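Local coordinates for aminotransferase, class V family protein (Trichomonas vaginalis, PDB 5F8V) that probably catalyses the pyridoxal-phosphate-dependent exchange of an amino group between O-phospho-L-serine and 2-oxoglutarate, the second step of serine biosynthesis from 3-phosphoglycerate, at residues I71-G76 against A207-V212; G102-K107 against D155-Q160; I175-S180 against C195-A200; S301-P306 against S348-C353. All coordinates share one frame; numbering follows the deposited sequence.

From the N terminus, strand 69-75 opens the widest loop, which closes 131 residues later where contact 1 pairs it with strand 209-215. Contacts 2 and 3 are nested inside that loop, one after the other. Contact 2 fastens the start of helix 103-115 to the short strand 156-157 and the turn after it, and contact 3 joins the neighbouring parallel strands 174-177 and 193-199. Contact 4 follows in series, pairing strand 304-307 with the end of strand 345-348. Contacts 1 and 3 share the main sheet through Val-211 N and Ala-198 O, whereas Asn-156 of contact 2 reaches Ser-180 of contact 3 and both Ser-301 and Asn-304 of contact 4.

Contact 1: I71-G76 against A207-V212; sequences ILFVAG and AGMSVV
Leu-72 and Val-74 pair with Val-212 and Ser-210 in antiparallel hydrogen-bonded pairs, the strand segments 71-75 and 209-212 running at 159° to each other. Each pair exchanges two backbone bonds; Val-74 N to Ser-210 O, at 2.9 Å, is the straightest, at 170°. Between them Phe-73 faces Val-211 as a non-hydrogen-bonded pair.

On the face carrying Phe-73, CE1 of its ring rests 3.7 Å from Val-211 CG2, the two side chains lying side by side. Met-209 adds a Met-aromatic contact: SD lies in the plane of the Phe-73 ring at its edge, 4.0 Å from CD1. Met-209 CG lies anti to the backbone N (chi1 -176°), and further bends in the chain carry the sulfur to the ring. Phe-73 also meets Ile-251 and Phe-258 of helix 248-263, where a large flat apolar group is well suited. On the other face Val-74 CG2 meets Val-212 CG2 at 3.7 Å, and beta-branched valines suit these extended positions. Leu-72 extends from this face to Tyr-233 and Val-237 of helix 233-238.

At the far end Gly-76 N donates to Gly-208 O at 2.7 Å from above the carbonyl plane. At the positive phi of Gly-76 and Gly-208 a CB would run into the preceding carbonyl oxygen, hence glycine at both. Ser-210 OG, small enough to fit beside the backbone, donates to a lone pair of Gly-76 O at 2.6 Å. Regular backbone pairing between apolar faces thus holds strand 69-75 as the outermost strand of this chain's sheet, next to the second subunit, while the serine hydroxyl satisfies a buried carbonyl where that pairing stops.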
loop_
_atom_site.group_PDB
_atom_site.type_symbol
_atom_site.label_atom_id
_atom_site.label_comp_id
_atom_site.label_asym_id
_atom_site.label_seq_id
_atom_site.Cartn_x
_atom_site.Cartn_y
_atom_site.Cartn_z
ATOM N N ILE A 71 16.636 -6.628 -1.065
ATOM C CA ILE A 71 15.482 -6.318 -1.906
ATOM C C ILE A 71 14.256 -6.260 -1.007
ATOM O O ILE A 71 13.978 -7.212 -0.270
ATOM C CB ILE A 71 15.283 -7.361 -3.033
ATOM C CG1 ILE A 71 16.530 -7.426 -3.931
ATOM C CG2 ILE A 71 14.053 -7.016 -3.877
ATOM C CD1 ILE A 71 16.515 -8.545 -4.957
ATOM N N LEU A 72 13.530 -5.139 -1.056
ATOM C CA LEU A 72 12.305 -4.976 -0.266
ATOM C C LEU A 72 11.086 -4.801 -1.155
ATOM O O LEU A 72 11.153 -4.157 -2.189
ATOM C CB LEU A 72 12.411 -3.754 0.658
ATOM C CG LEU A 72 13.616 -3.620 1.585
ATOM C CD1 LEU A 72 13.424 -2.407 2.482
ATOM C CD2 LEU A 72 13.823 -4.860 2.438
ATOM N N PHE A 73 9.981 -5.402 -0.738
ATOM C CA PHE A 73 8.648 -5.050 -1.203
ATOM C C PHE A 73 8.002 -4.359 -0.023
ATOM O O PHE A 73 7.938 -4.941 1.067
ATOM C CB PHE A 73 7.837 -6.296 -1.555
ATOM C CG PHE A 73 8.360 -7.043 -2.745
ATOM C CD1 PHE A 73 8.100 -6.586 -4.030
ATOM C CD2 PHE A 73 9.105 -8.210 -2.586
ATOM C CE1 PHE A 73 8.576 -7.275 -5.139
ATOM C CE2 PHE A 73 9.588 -8.899 -3.694
ATOM C CZ PHE A 73 9.325 -8.434 -4.968
ATOM N N VAL A 74 7.525 -3.133 -0.229
ATOM C CA VAL A 74 6.893 -2.350 0.846
ATOM C C VAL A 74 5.543 -1.773 0.441
ATOM O O VAL A 74 5.262 -1.586 -0.743
ATOM C CB VAL A 74 7.818 -1.214 1.339
ATOM C CG1 VAL A 74 8.983 -1.813 2.111
ATOM C CG2 VAL A 74 8.326 -0.346 0.180
ATOM N N ALA A 75 4.694 -1.531 1.437
ATOM C CA ALA A 75 3.442 -0.817 1.230
ATOM C C ALA A 75 3.781 0.636 0.934
ATOM O O ALA A 75 4.781 1.144 1.423
ATOM C CB ALA A 75 2.558 -0.909 2.465
ATOM N N GLY A 76 2.955 1.291 0.128
ATOM C CA GLY A 76 3.125 2.721 -0.166
ATOM C C GLY A 76 3.830 2.997 -1.488
ATOM O O GLY A 76 4.706 2.246 -1.909
ATOM N N ALA A 207 -0.795 -0.255 -8.012
ATOM C CA ALA A 207 -0.510 0.892 -7.161
ATOM C C ALA A 207 -0.699 0.497 -5.702
ATOM O O ALA A 207 -1.506 -0.379 -5.392
ATOM C CB ALA A 207 -1.418 2.058 -7.509
ATOM N N GLY A 208 0.047 1.159 -4.828
ATOM C CA GLY A 208 0.036 0.884 -3.390
ATOM C C GLY A 208 1.293 0.194 -2.883
ATOM O O GLY A 208 1.442 0.027 -1.668
ATOM N N MET A 209 2.191 -0.195 -3.797
ATOM C CA MET A 209 3.388 -0.967 -3.463
ATOM C C MET A 209 4.618 -0.435 -4.196
ATOM O O MET A 209 4.525 -0.011 -5.352
ATOM C CB MET A 209 3.181 -2.446 -3.823
ATOM C CG MET A 209 4.331 -3.381 -3.443
ATOM S SD MET A 209 5.585 -3.608 -4.722
ATOM C CE MET A 209 4.728 -4.766 -5.782
ATOM N N SER A 210 5.764 -0.482 -3.512
ATOM C CA SER A 210 7.054 -0.097 -4.086
ATOM C C SER A 210 8.106 -1.174 -3.837
ATOM O O SER A 210 8.059 -1.888 -2.824
ATOM C CB SER A 210 7.561 1.217 -3.476
ATOM O OG SER A 210 6.659 2.291 -3.678
ATOM N N VAL A 211 9.051 -1.276 -4.769
ATOM C CA VAL A 211 10.282 -2.023 -4.561
ATOM C C VAL A 211 11.345 -1.048 -4.078
ATOM O O VAL A 211 11.497 0.035 -4.645
ATOM C CB VAL A 211 10.739 -2.726 -5.861
ATOM C CG1 VAL A 211 12.222 -3.081 -5.835
ATOM C CG2 VAL A 211 9.888 -3.965 -6.095
ATOM N N VAL A 212 12.076 -1.440 -3.030
ATOM C CA VAL A 212 13.244 -0.693 -2.577
ATOM C C VAL A 212 14.430 -1.661 -2.547
ATOM O O VAL A 212 14.358 -2.724 -1.926
ATOM C CB VAL A 212 13.027 -0.042 -1.192
ATOM C CG1 VAL A 212 14.107 0.994 -0.917
ATOM C CG2 VAL A 212 11.654 0.613 -1.102
#

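Contact 2: G102-K107 against D155-Q160; sequences GTWSKK and DNETIQ
Glu-157 grips the first turn of helix 103-115 with both carboxylate oxygens. OE2 takes two bonds from Ser-105: the hydroxyl OG, at 2.7 Å, comes nearly head-on to the C-O bond, and the backbone N, at 2.8 Å, uses the syn lone pair. OE1 offers its own syn lone pair to Trp-104 N at 2.9 Å. The chain of Glu-157 bends at chi2 (-76°), which brings the carboxylate over to the helix start. An acid suits this place, since its negative charge would be stabilised by the positive end of the helix dipole.

Gln-160 makes a second clasp, for which an amide, donor and acceptor at once, is apt. Its NE2 donates in the amide plane to Thr-103 OG1 at 2.9 Å, while OE1 receives Thr-103 N at 3.1 Å from above that plane. Gly-102 occupies the N-cap position, where a CB would collide with Gln-160 OE1 and Glu-157 CG.

Outward, Ile-159 CD1 packs on Thr-103 CB at 3.8 Å. The indole of Trp-104 and the Glu-157 carboxylate have planes only 2° apart, the two side chains crossing at a slant, with OE1 3.6 Å from Trp-104 CB. Thr-158 OG1, near the indole NE1, bonds instead to Ser-180 and to O3 of the lysine-cofactor residue LLP at 202. Side-chain capping of a helix N terminus thus comes from a turn that itself contacts the cofactor, placing the clasp next to the pyridoxal phosphate site of this fold-type I enzyme.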
loop_
_atom_site.group_PDB
_atom_site.type_symbol
_atom_site.label_atom_id
_atom_site.label_comp_id
_atom_site.label_asym_id
_atom_site.label_seq_id
_atom_site.Cartn_x
_atom_site.Cartn_y
_atom_site.Cartn_z
ATOM N N GLY A 102 13.326 17.416 -13.273
ATOM C CA GLY A 102 11.913 17.512 -13.627
ATOM C C GLY A 102 11.042 17.509 -12.391
ATOM O O GLY A 102 11.509 17.803 -11.291
ATOM N N THR A 103 9.778 17.141 -12.565
ATOM C CA THR A 103 8.786 17.253 -11.494
ATOM C C THR A 103 9.027 16.295 -10.318
ATOM O O THR A 103 8.908 16.712 -9.187
ATOM C CB THR A 103 7.364 17.058 -12.052
ATOM O OG1 THR A 103 7.150 18.007 -13.104
ATOM C CG2 THR A 103 6.309 17.240 -10.986
ATOM N N TRP A 104 9.368 15.036 -10.570
ATOM C CA TRP A 104 9.445 14.057 -9.474
ATOM C C TRP A 104 10.698 14.212 -8.609
ATOM O O TRP A 104 10.610 14.125 -7.380
ATOM C CB TRP A 104 9.293 12.623 -9.984
ATOM C CG TRP A 104 7.945 12.383 -10.595
ATOM C CD1 TRP A 104 7.677 12.103 -11.898
ATOM C CD2 TRP A 104 6.679 12.454 -9.929
ATOM N NE1 TRP A 104 6.326 11.976 -12.089
ATOM C CE2 TRP A 104 5.687 12.181 -10.894
ATOM C CE3 TRP A 104 6.287 12.720 -8.608
ATOM C CZ2 TRP A 104 4.320 12.164 -10.582
ATOM C CZ3 TRP A 104 4.919 12.704 -8.295
ATOM C CH2 TRP A 104 3.959 12.430 -9.281
ATOM N N SER A 105 11.849 14.435 -9.235
ATOM C CA SER A 105 13.072 14.743 -8.477
ATOM C C SER A 105 12.902 16.015 -7.651
ATOM O O SER A 105 13.325 16.059 -6.493
ATOM C CB SER A 105 14.281 14.875 -9.398
ATOM O OG SER A 105 14.023 15.777 -10.448
ATOM N N LYS A 106 12.246 17.023 -8.237
ATOM C CA LYS A 106 11.927 18.262 -7.516
ATOM C C LYS A 106 11.009 17.978 -6.335
ATOM O O LYS A 106 11.226 18.520 -5.254
ATOM C CB LYS A 106 11.285 19.314 -8.432
ATOM C CG LYS A 106 11.161 20.705 -7.791
ATOM C CD LYS A 106 10.136 21.582 -8.505
ATOM C CE LYS A 106 10.095 22.992 -7.915
ATOM N NZ LYS A 106 9.638 23.008 -6.492
ATOM N N LYS A 107 9.983 17.153 -6.544
ATOM C CA LYS A 107 9.120 16.716 -5.434
ATOM C C LYS A 107 9.910 16.011 -4.328
ATOM O O LYS A 107 9.668 16.242 -3.148
ATOM C CB LYS A 107 7.982 15.794 -5.907
ATOM C CG LYS A 107 6.830 16.439 -6.684
ATOM C CD LYS A 107 6.329 17.764 -6.121
ATOM C CE LYS A 107 5.715 17.640 -4.727
ATOM N NZ LYS A 107 5.990 18.849 -3.886
ATOM N N ASP A 155 15.858 8.796 -12.549
ATOM C CA ASP A 155 16.414 8.229 -13.773
ATOM C C ASP A 155 15.533 8.515 -14.991
ATOM O O ASP A 155 16.053 8.693 -16.085
ATOM C CB ASP A 155 16.641 6.724 -13.616
ATOM C CG ASP A 155 17.693 6.199 -14.562
ATOM O OD1 ASP A 155 18.791 6.778 -14.617
ATOM O OD2 ASP A 155 17.423 5.202 -15.250
ATOM N N ASN A 156 14.213 8.567 -14.798
ATOM C CA ASN A 156 13.282 8.887 -15.884
ATOM C C ASN A 156 12.169 9.835 -15.427
ATOM O O ASN A 156 11.298 9.449 -14.643
ATOM C CB ASN A 156 12.691 7.601 -16.479
ATOM C CG ASN A 156 11.772 7.882 -17.653
ATOM O OD1 ASN A 156 12.221 8.263 -18.734
ATOM N ND2 ASN A 156 10.472 7.760 -17.424
ATOM N N GLU A 157 12.205 11.079 -15.904
ATOM C CA GLU A 157 11.167 12.055 -15.542
ATOM C C GLU A 157 9.974 11.886 -16.479
ATOM O O GLU A 157 10.073 12.106 -17.683
ATOM C CB GLU A 157 11.714 13.484 -15.542
ATOM C CG GLU A 157 12.593 13.788 -14.339
ATOM C CD GLU A 157 11.834 14.023 -13.038
ATOM O OE1 GLU A 157 10.585 14.002 -13.041
ATOM O OE2 GLU A 157 12.488 14.250 -11.986
ATOM N N THR A 158 8.862 11.456 -15.893
ATOM C CA THR A 158 7.675 10.984 -16.602
ATOM C C THR A 158 6.960 12.116 -17.371
ATOM O O THR A 158 6.493 11.918 -18.504
ATOM C CB THR A 158 6.728 10.305 -15.570
ATOM O OG1 THR A 158 7.509 9.452 -14.720
ATOM C CG2 THR A 158 5.669 9.464 -16.204
ATOM N N ILE A 159 6.911 13.302 -16.773
ATOM C CA ILE A 159 6.185 14.443 -17.350
ATOM C C ILE A 159 7.022 15.177 -18.412
ATOM O O ILE A 159 6.491 15.613 -19.440
ATOM C CB ILE A 159 5.704 15.407 -16.238
ATOM C CG1 ILE A 159 4.764 14.666 -15.283
ATOM C CG2 ILE A 159 5.008 16.632 -16.830
ATOM C CD1 ILE A 159 4.568 15.350 -13.946
ATOM N N GLN A 160 8.321 15.314 -18.153
ATOM C CA GLN A 160 9.230 16.007 -19.069
ATOM C C GLN A 160 9.777 15.092 -20.177
ATOM O O GLN A 160 10.202 15.578 -21.224
ATOM C CB GLN A 160 10.379 16.640 -18.297
ATOM C CG GLN A 160 9.986 17.849 -17.455
ATOM C CD GLN A 160 9.276 17.498 -16.163
ATOM O OE1 GLN A 160 9.520 16.457 -15.560
ATOM N NE2 GLN A 160 8.392 18.375 -15.729
#

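Contact 3: I175-S180 against C195-A200; sequences IIDMSS and CIFACA
The ring of Phe-197 has Asp-177 CA over one face, a CH-pi contact 4.2 Å from the ring centroid, and the Asp-177 carboxylate is only 14° from parallel to the ring. Ring atom CZ comes 3.6 Å from Asp-177 CB. Phe-197 CG sits between its backbone N and carbonyl carbon (chi1 73°), which swings the ring across to the neighbouring strand. Tyr-152 touches both residues.

Here two parallel strands, 174-177 and 193-199, are neighbours in the seven-stranded mixed sheet of fold-type I pyridoxal phosphate enzymes. Ile-176 N donates to Cys-195 O, Phe-197 N to Ile-176 O, and Met-178 N to Phe-197 O, the last at 2.9 Å. Beta-branched isoleucines suit the extended strands: Ile-176 CB meets Ile-196 CG1 at 4.1 Å. The extended Met-178 chain lays SD 3.5 Å from Ile-196 CG2, an unbranched apolar group that fits alongside the isoleucine.

At the end of the strand, Asp-177 OD1 closes an Asx turn by accepting Ser-179 N from above the carboxylate plane, and takes Ser-179 OG on its syn lone pair at 2.7 Å. Two donors thus fix the carboxylate; OD2 lies near N1 of the lysine-cofactor residue LLP at 202, consistent with the aspartate that faces the pyridine nitrogen in fold-type I enzymes. Ser-179 OG in turn accepts Cys-199 N at 3.2 Å. Beyond it a water donates to both Ser-179 O and Cys-199 O, 2.7 Å from the latter.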
loop_
_atom_site.group_PDB
_atom_site.type_symbol
_atom_site.label_atom_id
_atom_site.label_comp_id
_atom_site.label_asym_id
_atom_site.label_seq_id
_atom_site.Cartn_x
_atom_site.Cartn_y
_atom_site.Cartn_z
ATOM N N ILE A 175 21.128 7.583 -5.022
ATOM C CA ILE A 175 19.783 7.148 -4.670
ATOM C C ILE A 175 18.890 7.524 -5.846
ATOM O O ILE A 175 18.741 8.710 -6.147
ATOM C CB ILE A 175 19.282 7.785 -3.365
ATOM C CG1 ILE A 175 20.194 7.340 -2.210
ATOM C CG2 ILE A 175 17.832 7.381 -3.122
ATOM C CD1 ILE A 175 19.733 7.710 -0.828
ATOM N N ILE A 176 18.306 6.514 -6.492
ATOM C CA ILE A 176 17.715 6.674 -7.806
ATOM C C ILE A 176 16.218 6.339 -7.798
ATOM O O ILE A 176 15.819 5.220 -7.438
ATOM C CB ILE A 176 18.439 5.808 -8.872
ATOM C CG1 ILE A 176 19.966 5.866 -8.683
ATOM C CG2 ILE A 176 18.033 6.247 -10.267
ATOM C CD1 ILE A 176 20.779 5.204 -9.774
ATOM N N ASP A 177 15.396 7.310 -8.197
ATOM C CA ASP A 177 13.967 7.047 -8.450
ATOM C C ASP A 177 13.833 6.495 -9.859
ATOM O O ASP A 177 13.980 7.234 -10.845
ATOM C CB ASP A 177 13.125 8.313 -8.275
ATOM C CG ASP A 177 11.615 8.069 -8.454
ATOM O OD1 ASP A 177 11.168 6.924 -8.669
ATOM O OD2 ASP A 177 10.868 9.051 -8.369
ATOM N N MET A 178 13.555 5.192 -9.937
ATOM C CA MET A 178 13.333 4.506 -11.195
ATOM C C MET A 178 11.875 4.102 -11.362
ATOM O O MET A 178 11.568 3.089 -12.015
ATOM C CB MET A 178 14.222 3.273 -11.241
ATOM C CG MET A 178 15.703 3.611 -11.300
ATOM S SD MET A 178 16.622 2.093 -11.597
ATOM C CE MET A 178 18.213 2.743 -12.120
ATOM N N SER A 179 10.971 4.892 -10.791
ATOM C CA SER A 179 9.549 4.516 -10.784
ATOM C C SER A 179 9.032 4.244 -12.194
ATOM O O SER A 179 8.454 3.181 -12.454
ATOM C CB SER A 179 8.717 5.568 -10.060
ATOM O OG SER A 179 8.913 5.456 -8.657
ATOM N N SER A 180 9.329 5.141 -13.123
ATOM C CA SER A 180 8.796 5.042 -14.484
ATOM C C SER A 180 9.685 4.315 -15.502
ATOM O O SER A 180 9.313 4.231 -16.672
ATOM C CB SER A 180 8.455 6.443 -14.992
ATOM O OG SER A 180 9.583 7.292 -14.902
ATOM N N CYS A 195 20.922 3.244 -3.134
ATOM C CA CYS A 195 19.524 2.809 -3.118
ATOM C C CYS A 195 18.816 3.044 -4.456
ATOM O O CYS A 195 19.001 4.077 -5.090
ATOM C CB CYS A 195 18.767 3.525 -2.003
ATOM S SG CYS A 195 17.003 3.124 -1.882
ATOM N N ILE A 196 18.026 2.064 -4.880
ATOM C CA ILE A 196 17.128 2.213 -6.019
ATOM C C ILE A 196 15.742 1.898 -5.521
ATOM O O ILE A 196 15.554 0.954 -4.739
ATOM C CB ILE A 196 17.518 1.282 -7.192
ATOM C CG1 ILE A 196 18.751 1.834 -7.903
ATOM C CG2 ILE A 196 16.379 1.122 -8.193
ATOM C CD1 ILE A 196 19.427 0.858 -8.843
ATOM N N PHE A 197 14.769 2.683 -5.973
ATOM C CA PHE A 197 13.372 2.390 -5.676
ATOM C C PHE A 197 12.453 2.678 -6.859
ATOM O O PHE A 197 12.792 3.453 -7.763
ATOM C CB PHE A 197 12.902 3.118 -4.405
ATOM C CG PHE A 197 12.704 4.595 -4.576
ATOM C CD1 PHE A 197 13.794 5.463 -4.557
ATOM C CD2 PHE A 197 11.418 5.134 -4.711
ATOM C CE1 PHE A 197 13.608 6.830 -4.694
ATOM C CE2 PHE A 197 11.234 6.501 -4.866
ATOM C CZ PHE A 197 12.325 7.349 -4.853
ATOM N N ALA A 198 11.288 2.030 -6.821
ATOM C CA ALA A 198 10.279 2.139 -7.861
ATOM C C ALA A 198 8.916 1.746 -7.316
ATOM O O ALA A 198 8.770 0.684 -6.714
ATOM C CB ALA A 198 10.636 1.247 -9.036
ATOM N N CYS A 199 7.922 2.610 -7.523
ATOM C CA CYS A 199 6.529 2.246 -7.275
ATOM C C CYS A 199 6.118 1.265 -8.363
ATOM O O CYS A 199 6.681 1.287 -9.450
ATOM C CB CYS A 199 5.642 3.491 -7.278
ATOM S SG CYS A 199 5.582 4.368 -8.858
ATOM N N ALA A 200 5.184 0.364 -8.055
ATOM C CA ALA A 200 4.817 -0.706 -8.997
ATOM C C ALA A 200 3.970 -0.281 -10.217
ATOM O O ALA A 200 4.008 -0.966 -11.248
ATOM C CB ALA A 200 4.132 -1.854 -8.265
HETATM O O HOH W 1 7.081 0.680 -12.064
#

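Contact 4: S301-P306 against S348-C353; sequences SRMNMP and SCYNAC
Asn-304 and Ser-348 face each other in the tight part of the contact, an antiparallel non-hydrogen-bonded pair with CA atoms 4.4 Å apart. Asn-304 spends both N-H groups of ND2 here: one goes to Ser-348 OG and the other to Tyr-350 OH, each at 3.1 Å and close to the amide plane, the second bond being much the straighter at 168°. With CG anti to its own carbonyl carbon (chi1 -52°), the amide reaches both hydroxyls, and its plane stands 73° from the tyrosine ring. OD1 is taken by Asn-156 ND2, so the buried amide is satisfied at both ends; the Tyr-350 hydroxyl is also bonded to Ala-11 O. An asparagine, able to give and to accept, is well matched to this buried polar cluster. Beside it, Cys-349 N donates to Met-303 O at 2.8 Å.

Strand 304-307 and strand 345-348 form a small two-stranded antiparallel sheet, entered through an ST motif in which Ser-301 OG accepts the backbone N of both Met-303 and Asn-304. That hydroxyl is further bonded to Asn-156 OD1.

Close apolar packing completes the tight side. Met-303 SD approaches Tyr-350 CD1 at 3.9 Å in a Met-aromatic contact, oblique to the ring. The bent Met-303 chain brings CE to Cys-349 O at 3.6 Å and over one face of the Arg-302 guanidinium, toward its rim. Met-305 CE touches Cys-349 CB at 4.0 Å, and the pliable thioether also meets Val-281 and Tyr-282 of helix 267-286. The loose side lies beyond Tyr-350, where a type I beta turn to Cys-353 carries the backbone away from 301-306 and the partly exposed Ala-352 makes no contact with that segment.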
loop_
_atom_site.group_PDB
_atom_site.type_symbol
_atom_site.label_atom_id
_atom_site.label_comp_id
_atom_site.label_asym_id
_atom_site.label_seq_id
_atom_site.Cartn_x
_atom_site.Cartn_y
_atom_site.Cartn_z
ATOM N N SER A 301 13.415 10.182 -23.317
ATOM C CA SER A 301 12.889 9.009 -22.644
ATOM C C SER A 301 12.360 7.979 -23.634
ATOM O O SER A 301 11.736 8.334 -24.644
ATOM C CB SER A 301 11.780 9.421 -21.679
ATOM O OG SER A 301 11.165 8.314 -21.051
ATOM N N ARG A 302 12.629 6.704 -23.337
ATOM C CA ARG A 302 12.019 5.599 -24.062
ATOM C C ARG A 302 10.606 5.329 -23.554
ATOM O O ARG A 302 9.834 4.689 -24.247
ATOM C CB ARG A 302 12.834 4.306 -23.912
ATOM C CG ARG A 302 14.271 4.369 -24.425
ATOM C CD ARG A 302 15.159 3.290 -23.800
ATOM N NE ARG A 302 15.057 3.341 -22.341
ATOM C CZ ARG A 302 14.592 2.376 -21.545
ATOM N NH1 ARG A 302 14.255 1.176 -22.017
ATOM N NH2 ARG A 302 14.499 2.611 -20.233
ATOM N N MET A 303 10.294 5.779 -22.337
ATOM C CA MET A 303 9.071 5.408 -21.623
ATOM C C MET A 303 7.959 6.452 -21.733
ATOM O O MET A 303 6.787 6.095 -21.767
ATOM C CB MET A 303 9.380 5.192 -20.138
ATOM C CG MET A 303 10.393 4.096 -19.813
ATOM S SD MET A 303 9.746 2.417 -20.042
ATOM C CE MET A 303 10.331 2.096 -21.699
ATOM N N ASN A 304 8.324 7.733 -21.751
ATOM C CA ASN A 304 7.353 8.826 -21.777
ATOM C C ASN A 304 7.766 9.832 -22.839
ATOM O O ASN A 304 8.858 10.403 -22.774
ATOM C CB ASN A 304 7.267 9.496 -20.406
ATOM C CG ASN A 304 7.020 8.502 -19.279
ATOM O OD1 ASN A 304 7.971 7.991 -18.676
ATOM N ND2 ASN A 304 5.741 8.183 -19.018
ATOM N N MET A 305 6.896 10.033 -23.823
ATOM C CA MET A 305 7.198 10.838 -24.987
ATOM C C MET A 305 6.218 11.993 -25.047
ATOM O O MET A 305 5.191 11.879 -25.712
ATOM C CB MET A 305 7.088 9.971 -26.247
ATOM C CG MET A 305 8.250 9.005 -26.389
ATOM S SD MET A 305 7.812 7.326 -26.804
ATOM C CE MET A 305 7.493 6.617 -25.196
ATOM N N PRO A 306 6.517 13.103 -24.331
ATOM C CA PRO A 306 5.675 14.281 -24.510
ATOM C C PRO A 306 5.840 14.862 -25.908
ATOM O O PRO A 306 6.875 14.669 -26.558
ATOM C CB PRO A 306 6.154 15.265 -23.431
ATOM C CG PRO A 306 7.463 14.749 -22.954
ATOM C CD PRO A 306 7.559 13.297 -23.308
ATOM N N SER A 348 2.821 7.494 -23.157
ATOM C CA SER A 348 3.537 6.686 -22.175
ATOM C C SER A 348 3.454 5.241 -22.651
ATOM O O SER A 348 2.355 4.734 -22.865
ATOM C CB SER A 348 2.920 6.854 -20.787
ATOM O OG SER A 348 2.994 8.199 -20.354
ATOM N N CYS A 349 4.617 4.614 -22.858
ATOM C CA CYS A 349 4.734 3.275 -23.458
ATOM C C CYS A 349 5.726 2.438 -22.663
ATOM O O CYS A 349 6.923 2.412 -22.954
ATOM C CB CYS A 349 5.207 3.358 -24.914
ATOM S SG CYS A 349 4.182 4.396 -25.983
ATOM N N TYR A 350 5.215 1.758 -21.645
ATOM C CA TYR A 350 6.050 0.938 -20.783
ATOM C C TYR A 350 6.205 -0.435 -21.425
ATOM O O TYR A 350 5.802 -0.628 -22.576
ATOM C CB TYR A 350 5.432 0.873 -19.388
ATOM C CG TYR A 350 5.229 2.238 -18.772
ATOM C CD1 TYR A 350 6.317 2.988 -18.342
ATOM C CD2 TYR A 350 3.952 2.782 -18.617
ATOM C CE1 TYR A 350 6.149 4.241 -17.774
ATOM C CE2 TYR A 350 3.772 4.037 -18.056
ATOM C CZ TYR A 350 4.878 4.758 -17.626
ATOM O OH TYR A 350 4.734 6.004 -17.059
ATOM N N ASN A 351 6.810 -1.374 -20.698
ATOM C CA ASN A 351 7.051 -2.734 -21.198
ATOM C C ASN A 351 5.836 -3.348 -21.883
ATOM O O ASN A 351 5.922 -3.816 -23.022
ATOM C CB ASN A 351 7.507 -3.652 -20.049
ATOM C CG ASN A 351 8.920 -3.346 -19.561
ATOM O OD1 ASN A 351 9.655 -2.542 -20.155
ATOM N ND2 ASN A 351 9.305 -3.984 -18.457
ATOM N N ALA A 352 4.695 -3.291 -21.203
ATOM C CA ALA A 352 3.480 -3.974 -21.648
ATOM C C ALA A 352 2.716 -3.233 -22.759
ATOM O O ALA A 352 1.682 -3.721 -23.206
ATOM C CB ALA A 352 2.560 -4.214 -20.463
ATOM N N CYS A 353 3.195 -2.059 -23.183
ATOM C CA CYS A 353 2.527 -1.293 -24.231
ATOM C C CYS A 353 2.720 -2.019 -25.565
ATOM O O CYS A 353 3.846 -2.112 -26.044
ATOM C CB CYS A 353 3.066 0.130 -24.321
ATOM S SG CYS A 353 2.346 1.023 -25.721
#